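Local coordinates for VC0179-like protein (Escherichia coli, PDB 4XJ6) that probably makes cyclic dinucleotides from nucleoside triphosphates bound with magnesium ions, as a bacterial homologue of cyclic GMP-AMP synthase, at residues I372-L386 against I389-I403. Numbering follows the deposited sequence.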
loop_
_atom_site.group_PDB
_atom_site.type_symbol
_atom_site.label_atom_id
_atom_site.label_comp_id
_atom_site.label_asym_id
_atom_site.label_seq_id
_atom_site.Cartn_x
_atom_site.Cartn_y
_atom_site.Cartn_z
ATOM N N ILE A 372 12.473 -16.081 -19.898
ATOM C CA ILE A 372 12.610 -17.026 -18.800
ATOM C C ILE A 372 11.493 -18.071 -18.822
ATOM O O ILE A 372 11.741 -19.267 -18.654
ATOM C CB ILE A 372 12.610 -16.294 -17.444
ATOM C CG1 ILE A 372 13.890 -15.468 -17.289
ATOM C CG2 ILE A 372 12.445 -17.283 -16.300
ATOM C CD1 ILE A 372 13.878 -14.552 -16.088
ATOM N N LEU A 373 10.266 -17.612 -19.051
ATOM C CA LEU A 373 9.097 -18.488 -19.064
ATOM C C LEU A 373 9.130 -19.488 -20.219
ATOM O O LEU A 373 8.550 -20.572 -20.130
ATOM C CB LEU A 373 7.813 -17.659 -19.140
ATOM C CG LEU A 373 7.543 -16.719 -17.964
ATOM C CD1 LEU A 373 6.189 -16.049 -18.120
ATOM C CD2 LEU A 373 7.629 -17.469 -16.640
ATOM N N LEU A 374 9.806 -19.120 -21.302
ATOM C CA LEU A 374 9.881 -19.975 -22.481
ATOM C C LEU A 374 11.050 -20.949 -22.409
ATOM O O LEU A 374 10.968 -22.062 -22.931
ATOM C CB LEU A 374 9.989 -19.126 -23.743
ATOM C CG LEU A 374 8.681 -18.497 -24.214
ATOM C CD1 LEU A 374 8.989 -17.317 -25.095
ATOM C CD2 LEU A 374 7.842 -19.521 -24.960
ATOM N N ALA A 375 12.136 -20.524 -21.771
ATOM C CA ALA A 375 13.293 -21.388 -21.573
ATOM C C ALA A 375 12.923 -22.510 -20.615
ATOM O O ALA A 375 13.311 -23.663 -20.803
ATOM C CB ALA A 375 14.476 -20.590 -21.042
ATOM N N ALA A 376 12.161 -22.151 -19.587
ATOM C CA ALA A 376 11.644 -23.111 -18.621
ATOM C C ALA A 376 10.750 -24.130 -19.318
ATOM O O ALA A 376 10.893 -25.338 -19.123
ATOM C CB ALA A 376 10.877 -22.397 -17.519
ATOM N N GLU A 377 9.828 -23.620 -20.127
ATOM C CA GLU A 377 8.906 -24.434 -20.907
ATOM C C GLU A 377 9.631 -25.438 -21.802
ATOM O O GLU A 377 9.159 -26.557 -22.014
ATOM C CB GLU A 377 8.014 -23.512 -21.745
ATOM C CG GLU A 377 7.207 -24.202 -22.820
ATOM C CD GLU A 377 6.301 -23.239 -23.559
ATOM O OE1 GLU A 377 5.547 -22.495 -22.895
ATOM O OE2 GLU A 377 6.348 -23.221 -24.807
ATOM N N GLN A 378 10.792 -25.036 -22.309
ATOM C CA GLN A 378 11.538 -25.853 -23.257
ATOM C C GLN A 378 12.778 -26.492 -22.634
ATOM O O GLN A 378 13.620 -27.043 -23.343
ATOM C CB GLN A 378 11.931 -25.012 -24.471
ATOM C CG GLN A 378 10.749 -24.617 -25.344
ATOM C CD GLN A 378 11.054 -23.436 -26.240
ATOM O OE1 GLN A 378 11.316 -22.332 -25.762
ATOM N NE2 GLN A 378 11.023 -23.660 -27.548
ATOM N N SER A 379 12.887 -26.415 -21.310
ATOM C CA SER A 379 13.959 -27.095 -20.592
ATOM C C SER A 379 13.867 -28.599 -20.818
ATOM O O SER A 379 12.775 -29.166 -20.843
ATOM C CB SER A 379 13.903 -26.784 -19.097
ATOM O OG SER A 379 14.150 -25.412 -18.848
ATOM N N GLU A 380 15.017 -29.242 -20.979
ATOM C CA GLU A 380 15.057 -30.661 -21.309
ATOM C C GLU A 380 14.629 -31.536 -20.133
ATOM O O GLU A 380 13.964 -32.553 -20.323
ATOM C CB GLU A 380 16.458 -31.054 -21.778
ATOM C CG GLU A 380 16.476 -31.814 -23.094
ATOM C CD GLU A 380 17.735 -31.546 -23.894
ATOM O OE1 GLU A 380 18.793 -32.111 -23.548
ATOM O OE2 GLU A 380 17.668 -30.761 -24.864
ATOM N N SER A 381 15.009 -31.139 -18.923
ATOM C CA SER A 381 14.644 -31.902 -17.734
ATOM C C SER A 381 13.641 -31.142 -16.874
ATOM O O SER A 381 13.483 -29.928 -17.006
ATOM C CB SER A 381 15.884 -32.248 -16.906
ATOM O OG SER A 381 16.071 -31.319 -15.853
ATOM N N ARG A 382 12.975 -31.873 -15.989
ATOM C CA ARG A 382 11.939 -31.315 -15.129
ATOM C C ARG A 382 12.519 -30.436 -14.024
ATOM O O ARG A 382 11.952 -29.392 -13.690
ATOM C CB ARG A 382 11.108 -32.447 -14.527
ATOM C CG ARG A 382 10.052 -32.008 -13.539
ATOM C CD ARG A 382 8.793 -32.850 -13.685
ATOM N NE ARG A 382 9.075 -34.202 -14.159
ATOM C CZ ARG A 382 8.152 -35.150 -14.299
ATOM N NH1 ARG A 382 6.883 -34.899 -13.995
ATOM N NH2 ARG A 382 8.497 -36.354 -14.740
ATOM N N GLU A 383 13.648 -30.852 -13.459
ATOM C CA GLU A 383 14.293 -30.068 -12.413
ATOM C C GLU A 383 14.897 -28.804 -13.013
ATOM O O GLU A 383 15.019 -27.782 -12.338
ATOM C CB GLU A 383 15.368 -30.887 -11.689
ATOM C CG GLU A 383 16.663 -31.070 -12.465
ATOM C CD GLU A 383 17.806 -31.524 -11.579
ATOM O OE1 GLU A 383 17.548 -31.848 -10.401
ATOM O OE2 GLU A 383 18.961 -31.548 -12.055
ATOM N N GLU A 384 15.263 -28.882 -14.288
ATOM C CA GLU A 384 15.833 -27.745 -14.993
ATOM C C GLU A 384 14.763 -26.693 -15.252
ATOM O O GLU A 384 15.032 -25.491 -15.203
ATOM C CB GLU A 384 16.469 -28.194 -16.308
ATOM C CG GLU A 384 17.003 -27.058 -17.152
ATOM C CD GLU A 384 17.475 -27.511 -18.516
ATOM O OE1 GLU A 384 17.764 -28.715 -18.685
ATOM O OE2 GLU A 384 17.554 -26.656 -19.423
ATOM N N ALA A 385 13.547 -27.156 -15.525
ATOM C CA ALA A 385 12.419 -26.268 -15.766
ATOM C C ALA A 385 12.090 -25.464 -14.515
ATOM O O ALA A 385 11.807 -24.269 -14.589
ATOM C CB ALA A 385 11.205 -27.066 -16.224
ATOM N N LEU A 386 12.137 -26.133 -13.368
ATOM C CA LEU A 386 11.821 -25.497 -12.093
ATOM C C LEU A 386 12.830 -24.413 -11.749
ATOM O O LEU A 386 12.452 -23.287 -11.428
ATOM C CB LEU A 386 11.771 -26.534 -10.972
ATOM C CG LEU A 386 11.627 -25.966 -9.560
ATOM C CD1 LEU A 386 10.309 -25.217 -9.409
ATOM C CD2 LEU A 386 11.749 -27.068 -8.521
ATOM N N ILE A 389 12.279 -21.298 -14.229
ATOM C CA ILE A 389 11.117 -20.446 -13.979
ATOM C C ILE A 389 11.222 -19.783 -12.605
ATOM O O ILE A 389 10.607 -18.745 -12.356
ATOM C CB ILE A 389 9.801 -21.245 -14.080
ATOM C CG1 ILE A 389 8.596 -20.303 -14.115
ATOM C CG2 ILE A 389 9.690 -22.238 -12.935
ATOM C CD1 ILE A 389 7.302 -20.972 -14.510
ATOM N N ASN A 390 12.014 -20.382 -11.719
ATOM C CA ASN A 390 12.257 -19.811 -10.399
ATOM C C ASN A 390 13.270 -18.675 -10.450
ATOM O O ASN A 390 13.548 -18.037 -9.437
ATOM C CB ASN A 390 12.729 -20.890 -9.422
ATOM C CG ASN A 390 11.579 -21.656 -8.801
ATOM O OD1 ASN A 390 10.413 -21.414 -9.114
ATOM N ND2 ASN A 390 11.901 -22.592 -7.913
ATOM N N GLU A 391 13.829 -18.427 -11.629
ATOM C CA GLU A 391 14.666 -17.250 -11.817
ATOM C C GLU A 391 13.772 -16.030 -11.963
ATOM O O GLU A 391 14.202 -14.897 -11.751
ATOM C CB GLU A 391 15.570 -17.402 -13.038
ATOM C CG GLU A 391 16.627 -18.483 -12.895
ATOM C CD GLU A 391 17.463 -18.645 -14.145
ATOM O OE1 GLU A 391 17.581 -17.666 -14.910
ATOM O OE2 GLU A 391 17.997 -19.753 -14.368
ATOM N N ALA A 392 12.516 -16.280 -12.319
ATOM C CA ALA A 392 11.537 -15.219 -12.502
ATOM C C ALA A 392 10.793 -14.909 -11.206
ATOM O O ALA A 392 10.645 -13.745 -10.830
ATOM C CB ALA A 392 10.555 -15.601 -13.595
ATOM N N PHE A 393 10.332 -15.952 -10.523
ATOM C CA PHE A 393 9.492 -15.778 -9.341
ATOM C C PHE A 393 10.236 -16.055 -8.036
ATOM O O PHE A 393 9.652 -15.970 -6.956
ATOM C CB PHE A 393 8.262 -16.687 -9.431
ATOM C CG PHE A 393 7.473 -16.517 -10.699
ATOM C CD1 PHE A 393 6.655 -15.413 -10.875
ATOM C CD2 PHE A 393 7.542 -17.461 -11.710
ATOM C CE1 PHE A 393 5.927 -15.251 -12.035
ATOM C CE2 PHE A 393 6.816 -17.303 -12.873
ATOM C CZ PHE A 393 6.006 -16.197 -13.035
ATOM N N GLY A 394 11.519 -16.386 -8.140
ATOM C CA GLY A 394 12.309 -16.714 -6.967
ATOM C C GLY A 394 12.101 -18.158 -6.559
ATOM O O GLY A 394 11.124 -18.790 -6.961
ATOM N N LYS A 395 13.024 -18.685 -5.761
ATOM C CA LYS A 395 12.905 -20.046 -5.256
ATOM C C LYS A 395 11.864 -20.107 -4.144
ATOM O O LYS A 395 12.175 -19.891 -2.975
ATOM C CB LYS A 395 14.258 -20.559 -4.752
ATOM C CG LYS A 395 14.220 -21.977 -4.198
ATOM C CD LYS A 395 15.541 -22.349 -3.546
ATOM C CE LYS A 395 15.414 -23.631 -2.737
ATOM N NZ LYS A 395 16.665 -23.949 -1.995
ATOM N N ARG A 396 10.623 -20.385 -4.525
ATOM C CA ARG A 396 9.531 -20.508 -3.569
ATOM C C ARG A 396 8.898 -21.882 -3.708
ATOM O O ARG A 396 8.780 -22.633 -2.739
ATOM C CB ARG A 396 8.483 -19.415 -3.789
ATOM C CG ARG A 396 9.032 -18.002 -3.830
ATOM C CD ARG A 396 8.129 -17.060 -3.059
ATOM N NE ARG A 396 8.177 -15.702 -3.587
ATOM C CZ ARG A 396 7.611 -14.652 -3.005
ATOM N NH1 ARG A 396 6.956 -14.799 -1.864
ATOM N NH2 ARG A 396 7.707 -13.455 -3.563
ATOM N N VAL A 397 8.479 -22.198 -4.927
ATOM C CA VAL A 397 8.053 -23.548 -5.259
ATOM C C VAL A 397 9.292 -24.403 -5.455
ATOM O O VAL A 397 10.191 -24.037 -6.210
ATOM C CB VAL A 397 7.183 -23.587 -6.528
ATOM C CG1 VAL A 397 6.845 -25.029 -6.914
ATOM C CG2 VAL A 397 5.927 -22.769 -6.320
ATOM N N THR A 398 9.345 -25.539 -4.772
ATOM C CA THR A 398 10.531 -26.380 -4.796
ATOM C C THR A 398 10.208 -27.775 -5.314
ATOM O O THR A 398 11.105 -28.584 -5.559
ATOM C CB THR A 398 11.160 -26.486 -3.398
ATOM O OG1 THR A 398 10.168 -26.926 -2.462
ATOM C CG2 THR A 398 11.702 -25.137 -2.954
ATOM N N ASN A 399 8.919 -28.043 -5.484
ATOM C CA ASN A 399 8.459 -29.345 -5.946
ATOM C C ASN A 399 8.414 -29.432 -7.472
ATOM O O ASN A 399 7.446 -29.004 -8.105
ATOM C CB ASN A 399 7.082 -29.651 -5.354
ATOM C CG ASN A 399 6.656 -31.090 -5.581
ATOM O OD1 ASN A 399 7.411 -31.896 -6.123
ATOM N ND2 ASN A 399 5.441 -31.421 -5.155
ATOM N N ALA A 400 9.466 -30.004 -8.052
ATOM C CA ALA A 400 9.572 -30.143 -9.500
ATOM C C ALA A 400 8.496 -31.072 -10.056
ATOM O O ALA A 400 8.144 -30.987 -11.230
ATOM C CB ALA A 400 10.957 -30.647 -9.882
ATOM N N LEU A 401 7.964 -31.943 -9.203
ATOM C CA LEU A 401 6.946 -32.907 -9.621
ATOM C C LEU A 401 5.622 -32.244 -9.991
ATOM O O LEU A 401 4.725 -32.894 -10.528
ATOM C CB LEU A 401 6.708 -33.943 -8.520
ATOM C CG LEU A 401 7.872 -34.887 -8.219
ATOM C CD1 LEU A 401 7.450 -35.967 -7.231
ATOM C CD2 LEU A 401 8.417 -35.505 -9.501
ATOM N N LEU A 402 5.501 -30.955 -9.696
ATOM C CA LEU A 402 4.320 -30.191 -10.073
ATOM C C LEU A 402 4.339 -29.886 -11.568
ATOM O O LEU A 402 3.292 -29.698 -12.188
ATOM C CB LEU A 402 4.241 -28.893 -9.276
ATOM C CG LEU A 402 4.065 -29.020 -7.765
ATOM C CD1 LEU A 402 4.112 -27.647 -7.111
ATOM C CD2 LEU A 402 2.757 -29.728 -7.440
ATOM N N ILE A 403 5.541 -29.833 -12.136
ATOM C CA ILE A 403 5.717 -29.567 -13.556
ATOM C C ILE A 403 5.343 -30.791 -14.378
ATOM O O ILE A 403 5.902 -31.866 -14.188
ATOM C CB ILE A 403 7.164 -29.157 -13.866
ATOM C CG1 ILE A 403 7.543 -27.907 -13.067
ATOM C CG2 ILE A 403 7.347 -28.913 -15.353
ATOM C CD1 ILE A 403 8.988 -27.512 -13.215
#
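Leu-386 swings CG away from its backbone N (chi1 172°), which carries both methyls to the chain that returns past the helix: CD1 lies 3.4 Å from Val-397 O, and CD2 meets Thr-398 O and the methyl of Ala-400 in the 3-10 turn 400-402. Its CB takes the CD1 methyl of Ile-403 at 3.7 Å, a methyl that also touches Ala-385 CB. Arg-382 sets CG anti to its N; bends at chi2 and chi3 then fold the chain over the 3-10 turn, with CD beside the carbonyl oxygens of Ala-400 and Ile-403. NH1 donates to Ile-403 O (3.2 Å), approaching nearly along the carbonyl, but the bond is bent at the hydrogen (147°) and the oxygen sits out of the guanidinium plane.

The other half of the contact is a helical hairpin. The end of helix 357-377 and the C-terminal part of helix 382-393 run roughly antiparallel (151°), their axes approaching to 8.7 Å. This closeness is consistent with the alanines at the interface: Ala-376 CB lies 3.8 Å from Ile-389 CB, and Ile-372 CG2 3.7 Å from Ala-392 CB. Ile-389 packs among Leu-373 and Ala-376 of the facing helix and Ala-385 and Leu-386 of the preceding turn, to whose carbonyls Ile-389 N and Asn-390 N bond. Leu-373 CD2 also reaches Phe-393 CE2 at 3.9 Å.

Asn-390 ND2 binds Val-397 O at 2.8 Å, with the acceptor in its amide plane, and OD1 pairs with Tyr-8 OH; one amide thus ties the returning chain and the N-terminal helix 6-10 to helix 382-393. The amide is therefore held through both polar atoms beside apolar Leu-386, while partly exposed Arg-382 adds its hydrogen bond at the edge of a mainly apolar contact within the C-terminal domain.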